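PDB 3LLK: sulfhydryl oxidase 1 from Homo sapiens, which catalyses the oxidation of thiols to disulfides, using a bound FAD to pass the electrons on to molecular oxygen. Local coordinates for residues A[24-28]-A[90-96]; A[69-73]-A[85-90]; A[171-175]-A[191-195]. One frame throughout, in Å; residues are numbered along the deposited sequence.

Contact 1: residues A[24-28]-A[90-96]; sequences HYILR and LDDRKEG
Arg28 of helix 16-30 faces two carboxylates, Asp91 and Glu95, and the three form a salt-bridge network in which one guanidinium is held in two different ways. Toward Glu95, NE of Arg28 donates to OE2 at 3.0 Å; the acceptor lies in the guanidinium plane, yet the donor sits above the carboxylate plane, and the two flat groups stand 89° apart. Toward Asp91 the groups are nearly coplanar, and NH1 of Arg28 reaches the syn side of OD1 at 2.9 Å, well out of the carboxylate plane and on a bent bond. NH2 of Arg28 also approaches that oxygen, but its modelled position is less sure. OD2 of Asp91 is paired with Lys87.

His24, one turn before Arg28, adds a His-carboxylate hydrogen bond: ND1 donates in its ring plane to the syn side of Glu95 OE1, 3.1 Å away with an N-H...O angle of 164°. With each oxygen engaged by a different residue of helix 16-30, the Glu95 carboxylate is fixed in rotation. Bends at chi1 (84°) and chi2 fold its short chain so that the carboxylate meets both His24 and Arg28.

A Schellman motif ends helix 83-92 and turns the chain so that Glu95 comes to lie beside Asp91, which is still in the last turn. Lys94, with positive phi, is its C-prime residue; Glu95 N bonds Leu90 O at 3.2 Å and Lys94 N bonds Asp91 O at 2.9 Å. Lys94 is also the N-cap of helix 95-98.

Leu90 CB covers one face of the Arg28 guanidinium, 3.6 Å above its plane, while Leu90 CD1 packs on Leu27 CB at 4.0 Å. Phe65 of helix 60-75 touches both Leu27 and Glu95.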
loop_
_atom_site.group_PDB
_atom_site.type_symbol
_atom_site.label_atom_id
_atom_site.label_comp_id
_atom_site.label_asym_id
_atom_site.label_seq_id
_atom_site.Cartn_x
_atom_site.Cartn_y
_atom_site.Cartn_z
ATOM N N HIS A 24 -10.091 -3.486 -3.968
ATOM C CA HIS A 24 -11.477 -3.859 -3.696
ATOM C C HIS A 24 -11.860 -3.574 -2.237
ATOM O O HIS A 24 -12.892 -2.966 -1.951
ATOM C CB HIS A 24 -11.678 -5.346 -3.977
ATOM C CG HIS A 24 -13.059 -5.835 -3.666
ATOM N ND1 HIS A 24 -14.169 -5.432 -4.377
ATOM C CD2 HIS A 24 -13.514 -6.664 -2.698
ATOM C CE1 HIS A 24 -15.248 -5.992 -3.861
ATOM N NE2 HIS A 24 -14.878 -6.745 -2.840
ATOM N N TYR A 25 -11.014 -4.031 -1.326
ATOM C CA TYR A 25 -11.239 -3.868 0.100
ATOM C C TYR A 25 -11.263 -2.395 0.493
ATOM O O TYR A 25 -12.070 -1.968 1.317
ATOM C CB TYR A 25 -10.142 -4.599 0.870
ATOM C CG TYR A 25 -10.494 -4.895 2.297
ATOM C CD1 TYR A 25 -11.093 -6.103 2.648
ATOM C CD2 TYR A 25 -10.236 -3.969 3.306
ATOM C CE1 TYR A 25 -11.423 -6.382 3.970
ATOM C CE2 TYR A 25 -10.564 -4.242 4.634
ATOM C CZ TYR A 25 -11.155 -5.448 4.954
ATOM O OH TYR A 25 -11.476 -5.729 6.258
ATOM N N ILE A 26 -10.372 -1.616 -0.100
ATOM C CA ILE A 26 -10.311 -0.190 0.187
ATOM C C ILE A 26 -11.618 0.513 -0.178
ATOM O O ILE A 26 -12.244 1.169 0.662
ATOM C CB ILE A 26 -9.138 0.481 -0.591
ATOM C CG1 ILE A 26 -7.808 0.105 0.062
ATOM C CG2 ILE A 26 -9.322 1.983 -0.633
ATOM C CD1 ILE A 26 -6.571 0.410 -0.785
ATOM N N LEU A 27 -12.033 0.354 -1.432
ATOM C CA LEU A 27 -13.233 1.002 -1.936
ATOM C C LEU A 27 -14.566 0.521 -1.366
ATOM O O LEU A 27 -15.455 1.332 -1.133
ATOM C CB LEU A 27 -13.267 0.897 -3.465
ATOM C CG LEU A 27 -12.090 1.526 -4.232
ATOM C CD1 LEU A 27 -12.090 1.015 -5.671
ATOM C CD2 LEU A 27 -12.185 3.046 -4.207
ATOM N N ARG A 28 -14.703 -0.783 -1.149
ATOM C CA ARG A 28 -15.947 -1.357 -0.642
ATOM C C ARG A 28 -16.029 -1.493 0.879
ATOM O O ARG A 28 -17.126 -1.440 1.450
ATOM C CB ARG A 28 -16.181 -2.742 -1.268
ATOM C CG ARG A 28 -16.277 -2.759 -2.786
ATOM C CD ARG A 28 -17.542 -2.078 -3.248
ATOM N NE ARG A 28 -17.835 -2.331 -4.656
ATOM C CZ ARG A 28 -18.909 -1.856 -5.281
ATOM N NH1 ARG A 28 -19.784 -1.103 -4.623
ATOM N NH2 ARG A 28 -19.121 -2.138 -6.558
ATOM N N LEU A 90 -19.272 3.264 -8.132
ATOM C CA LEU A 90 -18.450 2.062 -8.252
ATOM C C LEU A 90 -19.242 1.007 -9.026
ATOM O O LEU A 90 -18.717 0.381 -9.947
ATOM C CB LEU A 90 -18.089 1.507 -6.867
ATOM C CG LEU A 90 -17.245 2.370 -5.920
ATOM C CD1 LEU A 90 -17.063 1.642 -4.601
ATOM C CD2 LEU A 90 -15.891 2.670 -6.548
ATOM N N ASP A 91 -20.507 0.820 -8.650
ATOM C CA ASP A 91 -21.367 -0.165 -9.308
ATOM C C ASP A 91 -21.531 0.172 -10.789
ATOM O O ASP A 91 -21.454 -0.712 -11.636
ATOM C CB ASP A 91 -22.756 -0.226 -8.652
ATOM C CG ASP A 91 -22.704 -0.631 -7.182
ATOM O OD1 ASP A 91 -21.694 -1.229 -6.748
ATOM O OD2 ASP A 91 -23.694 -0.359 -6.461
ATOM N N ASP A 92 -21.745 1.452 -11.093
ATOM C CA ASP A 92 -21.916 1.891 -12.477
ATOM C C ASP A 92 -20.682 1.606 -13.314
ATOM O O ASP A 92 -20.782 1.347 -14.517
ATOM C CB ASP A 92 -22.217 3.386 -12.544
ATOM C CG ASP A 92 -23.631 3.712 -12.119
ATOM O OD1 ASP A 92 -24.412 2.764 -11.882
ATOM O OD2 ASP A 92 -23.956 4.914 -12.030
ATOM N N ARG A 93 -19.524 1.651 -12.667
ATOM C CA ARG A 93 -18.268 1.408 -13.350
ATOM C C ARG A 93 -17.844 -0.056 -13.264
ATOM O O ARG A 93 -16.702 -0.404 -13.553
ATOM C CB ARG A 93 -17.211 2.356 -12.787
ATOM C CG ARG A 93 -17.561 3.801 -13.133
ATOM C CD ARG A 93 -16.760 4.853 -12.377
ATOM N NE ARG A 93 -17.143 6.193 -12.823
ATOM C CZ ARG A 93 -18.341 6.748 -12.626
ATOM N NH1 ARG A 93 -19.292 6.091 -11.973
ATOM N NH2 ARG A 93 -18.600 7.957 -13.112
ATOM N N LYS A 94 -18.791 -0.904 -12.872
ATOM C CA LYS A 94 -18.586 -2.349 -12.775
ATOM C C LYS A 94 -17.340 -2.806 -12.009
ATOM O O LYS A 94 -16.629 -3.708 -12.465
ATOM C CB LYS A 94 -18.551 -2.947 -14.196
ATOM C CG LYS A 94 -19.710 -2.510 -15.086
ATOM C CD LYS A 94 -19.727 -3.238 -16.431
ATOM C CE LYS A 94 -19.989 -4.735 -16.249
ATOM N NZ LYS A 94 -20.291 -5.436 -17.535
ATOM N N GLU A 95 -17.079 -2.225 -10.838
ATOM C CA GLU A 95 -15.888 -2.620 -10.084
ATOM C C GLU A 95 -15.885 -4.095 -9.723
ATOM O O GLU A 95 -14.821 -4.702 -9.591
ATOM C CB GLU A 95 -15.727 -1.774 -8.812
ATOM C CG GLU A 95 -16.502 -2.224 -7.589
ATOM C CD GLU A 95 -15.890 -3.423 -6.888
ATOM O OE1 GLU A 95 -14.666 -3.431 -6.626
ATOM O OE2 GLU A 95 -16.649 -4.362 -6.584
ATOM N N GLY A 96 -17.074 -4.665 -9.554
ATOM C CA GLY A 96 -17.176 -6.075 -9.222
ATOM C C GLY A 96 -16.686 -6.942 -10.370
ATOM O O GLY A 96 -16.026 -7.958 -10.161
#

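Contact 2: residues A[69-73]-A[85-90]; sequences VNEWL and FFKTAL
Trp72 and Ala89 meet within a pair of roughly antiparallel helices, 60-75 and 83-92, that follow one another in the chain with strand 80-82 between them. The axes of the short segments approach to 11.0 Å, their N-to-C directions 144° apart, and the interface is purely apolar. The small side chain of Ala89 lets the indole lie close to the opposing helix: its CB stands over the centre of the Trp72 six-membered ring, 3.8 Å from the centroid and almost on the ring normal, a CH-pi contact.

Two phenylalanines take up the far end of the indole. CZ2 of Trp72 lies over a face of the Phe85 ring, 3.4 Å from CE2, with the ring planes inclined at 58°. CZ3 of Trp72 instead meets the edge of Phe86, in the plane of that ring, 3.6 Å from CD1. With CG anti to the backbone N (chi1 180°), the indole points across to helix 83-92.

Phe86 carries the packing onward. Its CE1 touches CD2 of Leu73 at 3.9 Å and CG1 of Val69 at 4.1 Å, the valine crossing it at about a right angle. The other valine branch, CG2, reaches CD2 of Leu90 at 4.3 Å.

Beyond this pair, Phe86 packs on Leu27 of helix 16-30, and Leu73 packs on Val49 of helix 39-55; strand 80-82, leading into helix 83-92, pairs antiparallel with strand 36-38.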
loop_
_atom_site.group_PDB
_atom_site.type_symbol
_atom_site.label_atom_id
_atom_site.label_comp_id
_atom_site.label_asym_id
_atom_site.label_seq_id
_atom_site.Cartn_x
_atom_site.Cartn_y
_atom_site.Cartn_z
ATOM N N VAL A 69 -13.058 6.439 -11.911
ATOM C CA VAL A 69 -13.444 6.788 -10.546
ATOM C C VAL A 69 -12.777 8.105 -10.167
ATOM O O VAL A 69 -13.402 8.973 -9.568
ATOM C CB VAL A 69 -13.021 5.700 -9.534
ATOM C CG1 VAL A 69 -13.318 6.168 -8.123
ATOM C CG2 VAL A 69 -13.776 4.394 -9.826
ATOM N N ASN A 70 -11.508 8.248 -10.539
ATOM C CA ASN A 70 -10.751 9.459 -10.251
ATOM C C ASN A 70 -11.479 10.675 -10.831
ATOM O O ASN A 70 -11.682 11.677 -10.140
ATOM C CB ASN A 70 -9.349 9.366 -10.858
ATOM C CG ASN A 70 -8.431 10.472 -10.375
ATOM O OD1 ASN A 70 -7.524 10.896 -11.091
ATOM N ND2 ASN A 70 -8.651 10.935 -9.155
ATOM N N GLU A 71 -11.872 10.576 -12.100
ATOM C CA GLU A 71 -12.567 11.671 -12.779
ATOM C C GLU A 71 -13.941 11.958 -12.176
ATOM O O GLU A 71 -14.357 13.114 -12.076
ATOM C CB GLU A 71 -12.698 11.368 -14.276
ATOM C CG GLU A 71 -11.379 11.461 -15.022
ATOM C CD GLU A 71 -10.612 12.733 -14.681
ATOM O OE1 GLU A 71 -11.208 13.831 -14.756
ATOM O OE2 GLU A 71 -9.413 12.642 -14.340
ATOM N N TRP A 72 -14.646 10.907 -11.769
ATOM C CA TRP A 72 -15.951 11.095 -11.152
ATOM C C TRP A 72 -15.782 11.914 -9.868
ATOM O O TRP A 72 -16.566 12.823 -9.591
ATOM C CB TRP A 72 -16.582 9.750 -10.807
ATOM C CG TRP A 72 -17.924 9.893 -10.167
ATOM C CD1 TRP A 72 -19.122 10.075 -10.800
ATOM C CD2 TRP A 72 -18.208 9.893 -8.760
ATOM N NE1 TRP A 72 -20.134 10.183 -9.876
ATOM C CE2 TRP A 72 -19.601 10.078 -8.616
ATOM C CE3 TRP A 72 -17.420 9.758 -7.608
ATOM C CZ2 TRP A 72 -20.228 10.131 -7.362
ATOM C CZ3 TRP A 72 -18.042 9.811 -6.359
ATOM C CH2 TRP A 72 -19.433 9.996 -6.248
ATOM N N LEU A 73 -14.762 11.576 -9.084
ATOM C CA LEU A 73 -14.483 12.281 -7.833
ATOM C C LEU A 73 -14.146 13.743 -8.092
ATOM O O LEU A 73 -14.641 14.635 -7.396
ATOM C CB LEU A 73 -13.314 11.627 -7.090
ATOM C CG LEU A 73 -13.603 10.326 -6.343
ATOM C CD1 LEU A 73 -12.304 9.723 -5.815
ATOM C CD2 LEU A 73 -14.564 10.615 -5.197
ATOM N N PHE A 85 -23.743 7.201 -2.468
ATOM C CA PHE A 85 -23.571 7.843 -3.764
ATOM C C PHE A 85 -22.270 7.359 -4.421
ATOM O O PHE A 85 -22.207 7.185 -5.635
ATOM C CB PHE A 85 -23.539 9.361 -3.570
ATOM C CG PHE A 85 -23.634 10.142 -4.847
ATOM C CD1 PHE A 85 -24.600 9.829 -5.803
ATOM C CD2 PHE A 85 -22.780 11.213 -5.085
ATOM C CE1 PHE A 85 -24.715 10.575 -6.982
ATOM C CE2 PHE A 85 -22.887 11.967 -6.260
ATOM C CZ PHE A 85 -23.853 11.648 -7.206
ATOM N N PHE A 86 -21.235 7.153 -3.611
ATOM C CA PHE A 86 -19.950 6.661 -4.105
ATOM C C PHE A 86 -20.102 5.190 -4.522
ATOM O O PHE A 86 -19.508 4.754 -5.504
ATOM C CB PHE A 86 -18.891 6.787 -3.006
ATOM C CG PHE A 86 -17.491 6.386 -3.433
ATOM C CD1 PHE A 86 -16.801 7.124 -4.386
ATOM C CD2 PHE A 86 -16.847 5.308 -2.828
ATOM C CE1 PHE A 86 -15.478 6.804 -4.731
ATOM C CE2 PHE A 86 -15.524 4.974 -3.162
ATOM C CZ PHE A 86 -14.840 5.728 -4.116
ATOM N N LYS A 87 -20.900 4.430 -3.773
ATOM C CA LYS A 87 -21.130 3.014 -4.077
ATOM C C LYS A 87 -21.808 2.867 -5.438
ATOM O O LYS A 87 -21.524 1.929 -6.196
ATOM C CB LYS A 87 -22.020 2.363 -3.016
ATOM C CG LYS A 87 -22.497 0.956 -3.378
ATOM C CD LYS A 87 -23.312 0.338 -2.256
ATOM C CE LYS A 87 -23.864 -1.011 -2.658
ATOM N NZ LYS A 87 -24.764 -0.879 -3.842
ATOM N N THR A 88 -22.726 3.786 -5.723
ATOM C CA THR A 88 -23.439 3.775 -6.987
ATOM C C THR A 88 -22.458 4.024 -8.129
ATOM O O THR A 88 -22.571 3.406 -9.188
ATOM C CB THR A 88 -24.556 4.838 -6.996
ATOM O OG1 THR A 88 -25.521 4.509 -5.986
ATOM C CG2 THR A 88 -25.250 4.887 -8.346
ATOM N N ALA A 89 -21.487 4.911 -7.905
ATOM C CA ALA A 89 -20.485 5.223 -8.918
ATOM C C ALA A 89 -19.588 4.009 -9.188
ATOM O O ALA A 89 -19.184 3.762 -10.327
ATOM C CB ALA A 89 -19.639 6.419 -8.472
ATOM N N LEU A 90 -19.272 3.264 -8.132
ATOM C CA LEU A 90 -18.450 2.062 -8.252
ATOM C C LEU A 90 -19.242 1.007 -9.026
ATOM O O LEU A 90 -18.717 0.381 -9.947
ATOM C CB LEU A 90 -18.089 1.507 -6.867
ATOM C CG LEU A 90 -17.245 2.370 -5.920
ATOM C CD1 LEU A 90 -17.063 1.642 -4.601
ATOM C CD2 LEU A 90 -15.891 2.670 -6.548
#

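Contact 3: residues A[171-175]-A[191-195]; sequences FEQMA and WLWSS. With FAD (flavin-adenine dinucleotide), chain D.
Trp191 turns the edge of its indole toward the face of Phe171 in an offset edge-to-face pair, the planes at 85° and the centroids 5.8 Å apart, with CZ3 of Trp191 4.0 Å from CZ of Phe171. Leu192 comes to the phenylalanine differently, its CD1 lying in the ring plane at the edge, 3.8 Å from CE2 of Phe171. The indole edge also runs along the backbone of the facing helix, where CZ2 of Trp191 is 3.7 Å from Ala175 N. Met174, bent at chi3, brings its CE to 3.3 Å from the carbonyl O of Ser195. FAD lies against both segments: its C7M methyl adjoins Phe171, too tightly in the model for the detail to be trusted, and its adenine N6A donates to Trp193 O at 2.9 Å with an N-H...O angle of 148°.

The indole is steadied from both helices. OG of Ser195 stands 3.1 Å above the Trp191 ring, over its centre; with OG beside the backbone N (chi1 -74°), it also bonds Trp191 O, which takes Ser195 N from the opposite face of its plane. NE1 of Trp191 is hydrogen-bonded to OG of Ser178, on helix 165-179.

Farther out, Leu192 packs on Trp123 and Phe126 of helix 118-134, and Phe171 on Val158 of helix 150-161. This packing of helices 165-179 and 185-203 against 118-134 and 150-161 is consistent with the FAD-binding four-helix bundle of the Erv1/Alr family, in which the Cys164-Cys167 disulfide probably corresponds to the redox-active pair beside the flavin.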
loop_
_atom_site.group_PDB
_atom_site.type_symbol
_atom_site.label_atom_id
_atom_site.label_comp_id
_atom_site.label_asym_id
_atom_site.label_seq_id
_atom_site.Cartn_x
_atom_site.Cartn_y
_atom_site.Cartn_z
ATOM N N PHE A 171 1.911 4.058 12.592
ATOM C CA PHE A 171 2.403 4.615 11.336
ATOM C C PHE A 171 2.510 6.136 11.397
ATOM O O PHE A 171 3.485 6.723 10.920
ATOM C CB PHE A 171 1.485 4.196 10.178
ATOM C CG PHE A 171 1.946 4.684 8.833
ATOM C CD1 PHE A 171 1.579 5.943 8.371
ATOM C CD2 PHE A 171 2.770 3.891 8.036
ATOM C CE1 PHE A 171 2.022 6.407 7.137
ATOM C CE2 PHE A 171 3.221 4.345 6.803
ATOM C CZ PHE A 171 2.847 5.608 6.350
ATOM N N GLU A 172 1.509 6.777 11.986
ATOM C CA GLU A 172 1.514 8.234 12.093
ATOM C C GLU A 172 2.635 8.706 13.025
ATOM O O GLU A 172 3.170 9.808 12.868
ATOM C CB GLU A 172 0.153 8.717 12.609
ATOM C CG GLU A 172 0.058 10.207 12.901
ATOM C CD GLU A 172 0.337 11.073 11.690
ATOM O OE1 GLU A 172 0.313 10.557 10.552
ATOM O OE2 GLU A 172 0.568 12.286 11.877
ATOM N N GLN A 173 2.990 7.864 13.991
ATOM C CA GLN A 173 4.043 8.211 14.937
ATOM C C GLN A 173 5.348 8.418 14.175
ATOM O O GLN A 173 6.106 9.353 14.452
ATOM C CB GLN A 173 4.204 7.094 15.981
ATOM C CG GLN A 173 2.929 6.821 16.777
ATOM C CD GLN A 173 2.975 5.520 17.571
ATOM O OE1 GLN A 173 3.621 4.553 17.166
ATOM N NE2 GLN A 173 2.262 5.485 18.692
ATOM N N MET A 174 5.588 7.550 13.199
ATOM C CA MET A 174 6.795 7.620 12.398
ATOM C C MET A 174 6.784 8.826 11.462
ATOM O O MET A 174 7.768 9.561 11.380
ATOM C CB MET A 174 6.968 6.318 11.600
ATOM C CG MET A 174 6.930 5.044 12.459
ATOM S SD MET A 174 7.518 3.537 11.640
ATOM C CE MET A 174 6.043 3.016 10.719
ATOM N N ALA A 175 5.664 9.038 10.774
ATOM C CA ALA A 175 5.540 10.147 9.832
ATOM C C ALA A 175 5.940 11.505 10.410
ATOM O O ALA A 175 6.850 12.161 9.901
ATOM C CB ALA A 175 4.114 10.212 9.291
ATOM N N TRP A 191 12.160 5.540 2.935
ATOM C CA TRP A 191 11.491 5.926 4.172
ATOM C C TRP A 191 10.411 4.916 4.543
ATOM O O TRP A 191 10.285 4.523 5.706
ATOM C CB TRP A 191 10.835 7.307 4.054
ATOM C CG TRP A 191 10.235 7.737 5.368
ATOM C CD1 TRP A 191 10.873 8.398 6.379
ATOM C CD2 TRP A 191 8.926 7.419 5.866
ATOM N NE1 TRP A 191 10.054 8.506 7.474
ATOM C CE2 TRP A 191 8.851 7.915 7.190
ATOM C CE3 TRP A 191 7.813 6.761 5.327
ATOM C CZ2 TRP A 191 7.708 7.775 7.981
ATOM C CZ3 TRP A 191 6.670 6.620 6.116
ATOM C CH2 TRP A 191 6.631 7.129 7.431
ATOM N N LEU A 192 9.614 4.519 3.558
ATOM C CA LEU A 192 8.529 3.569 3.806
ATOM C C LEU A 192 9.107 2.204 4.147
ATOM O O LEU A 192 8.598 1.494 5.015
ATOM C CB LEU A 192 7.630 3.448 2.573
ATOM C CG LEU A 192 6.298 2.716 2.792
ATOM C CD1 LEU A 192 5.491 3.413 3.869
ATOM C CD2 LEU A 192 5.524 2.670 1.478
ATOM N N TRP A 193 10.177 1.844 3.447
ATOM C CA TRP A 193 10.846 0.573 3.658
ATOM C C TRP A 193 11.360 0.439 5.087
ATOM O O TRP A 193 11.059 -0.542 5.776
ATOM C CB TRP A 193 12.011 0.437 2.677
ATOM C CG TRP A 193 13.065 -0.545 3.100
ATOM C CD1 TRP A 193 12.975 -1.907 3.089
ATOM C CD2 TRP A 193 14.370 -0.231 3.606
ATOM N NE1 TRP A 193 14.144 -2.461 3.553
ATOM C CE2 TRP A 193 15.017 -1.457 3.879
ATOM C CE3 TRP A 193 15.052 0.967 3.856
ATOM C CZ2 TRP A 193 16.322 -1.522 4.394
ATOM C CZ3 TRP A 193 16.352 0.904 4.369
ATOM C CH2 TRP A 193 16.969 -0.335 4.633
ATOM N N SER A 194 12.138 1.422 5.534
ATOM C CA SER A 194 12.689 1.367 6.883
ATOM C C SER A 194 11.602 1.533 7.934
ATOM O O SER A 194 11.688 0.942 9.006
ATOM C CB SER A 194 13.790 2.423 7.071
ATOM O OG SER A 194 13.282 3.731 6.964
ATOM N N SER A 195 10.581 2.331 7.638
ATOM C CA SER A 195 9.494 2.511 8.594
ATOM C C SER A 195 8.758 1.178 8.763
ATOM O O SER A 195 8.329 0.822 9.858
ATOM C CB SER A 195 8.518 3.594 8.116
ATOM O OG SER A 195 9.066 4.903 8.266
HETATM P PA FAD D . 3.427 -7.423 6.257
HETATM O O1A FAD D . 1.993 -7.092 6.031
HETATM O O2A FAD D . 4.268 -6.744 7.279
HETATM O O5B FAD D . 4.225 -7.355 4.908
HETATM C C5B FAD D . 3.665 -7.475 3.599
HETATM C C4B FAD D . 4.805 -8.078 2.820
HETATM O O4B FAD D . 5.566 -6.941 2.330
HETATM C C3B FAD D . 5.733 -9.243 3.228
HETATM O O3B FAD D . 5.200 -10.556 3.063
HETATM C C2B FAD D . 6.924 -8.898 2.455
HETATM O O2B FAD D . 6.972 -9.418 1.162
HETATM C C1B FAD D . 6.933 -7.365 2.349
HETATM N N9A FAD D . 7.656 -6.593 3.311
HETATM C C8A FAD D . 8.021 -6.831 4.663
HETATM N N7A FAD D . 8.724 -5.912 5.237
HETATM C C5A FAD D . 8.868 -4.981 4.217
HETATM C C6A FAD D . 9.578 -3.766 4.203
HETATM N N6A FAD D . 10.288 -3.314 5.246
HETATM N N1A FAD D . 9.610 -2.998 3.055
HETATM C C2A FAD D . 9.036 -3.392 1.884
HETATM N N3A FAD D . 8.328 -4.603 1.888
HETATM C C4A FAD D . 8.278 -5.362 3.099
HETATM N N1 FAD D . -0.288 -4.422 13.259
HETATM C C2 FAD D . -0.230 -4.499 14.634
HETATM O O2 FAD D . -0.552 -5.583 15.146
HETATM N N3 FAD D . 0.219 -3.303 15.180
HETATM C C4 FAD D . 0.588 -2.111 14.508
HETATM O O4 FAD D . 0.937 -1.082 15.175
HETATM C C4X FAD D . 0.491 -2.138 13.132
HETATM N N5 FAD D . 0.739 -0.954 12.363
HETATM C C5X FAD D . 0.548 -0.869 10.958
HETATM C C6 FAD D . 0.713 0.384 10.336
HETATM C C7 FAD D . 0.544 0.456 8.925
HETATM C C7M FAD D . 0.737 1.847 8.321
HETATM C C8 FAD D . 0.220 -0.700 8.154
HETATM C C8M FAD D . 0.037 -0.837 6.656
HETATM C C9 FAD D . 0.031 -1.916 8.811
HETATM C C9A FAD D . 0.128 -2.083 10.217
HETATM N N10 FAD D . -0.008 -3.257 11.119
HETATM C C10 FAD D . 0.042 -3.332 12.486
HETATM C "C1'" FAD D . -0.101 -4.521 10.459
HETATM C "C2'" FAD D . 1.162 -5.272 10.163
HETATM O "O2'" FAD D . 2.216 -4.359 9.767
HETATM C "C3'" FAD D . 1.112 -6.365 9.140
HETATM O "O3'" FAD D . 0.584 -5.864 7.919
HETATM C "C4'" FAD D . 0.474 -7.701 9.481
HETATM O "O4'" FAD D . 0.830 -8.114 10.834
HETATM C "C5'" FAD D . 0.639 -8.810 8.534
HETATM O "O5'" FAD D . 2.031 -9.137 8.518
HETATM P P FAD D . 2.735 -9.983 7.424
HETATM O O1P FAD D . 3.681 -10.793 8.194
HETATM O O2P FAD D . 1.785 -10.750 6.576
HETATM O O3P FAD D . 3.554 -9.002 6.445
#

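Contacts 1 and 2 belong to one packed unit: their centres are 9 Å apart, they share Leu90 and helix 83-92, and CD2 of Leu27 meets CZ of Phe86 at 3.8 Å, joining the apolar side of contact 1 to the aromatic cluster of contact 2. Contact 3 lies on the opposite side of the chain's centre, about 29 Å from contact 1 and 30 Å from contact 2 between centres, with nearest atoms about 13 and 20 Å away. Of the three, it is the one at the FAD pocket. This division is consistent with a pseudo-dimer in which residues 24-96 belong to the degenerate sulfhydryl oxidase domain and contact 3 to the functional one.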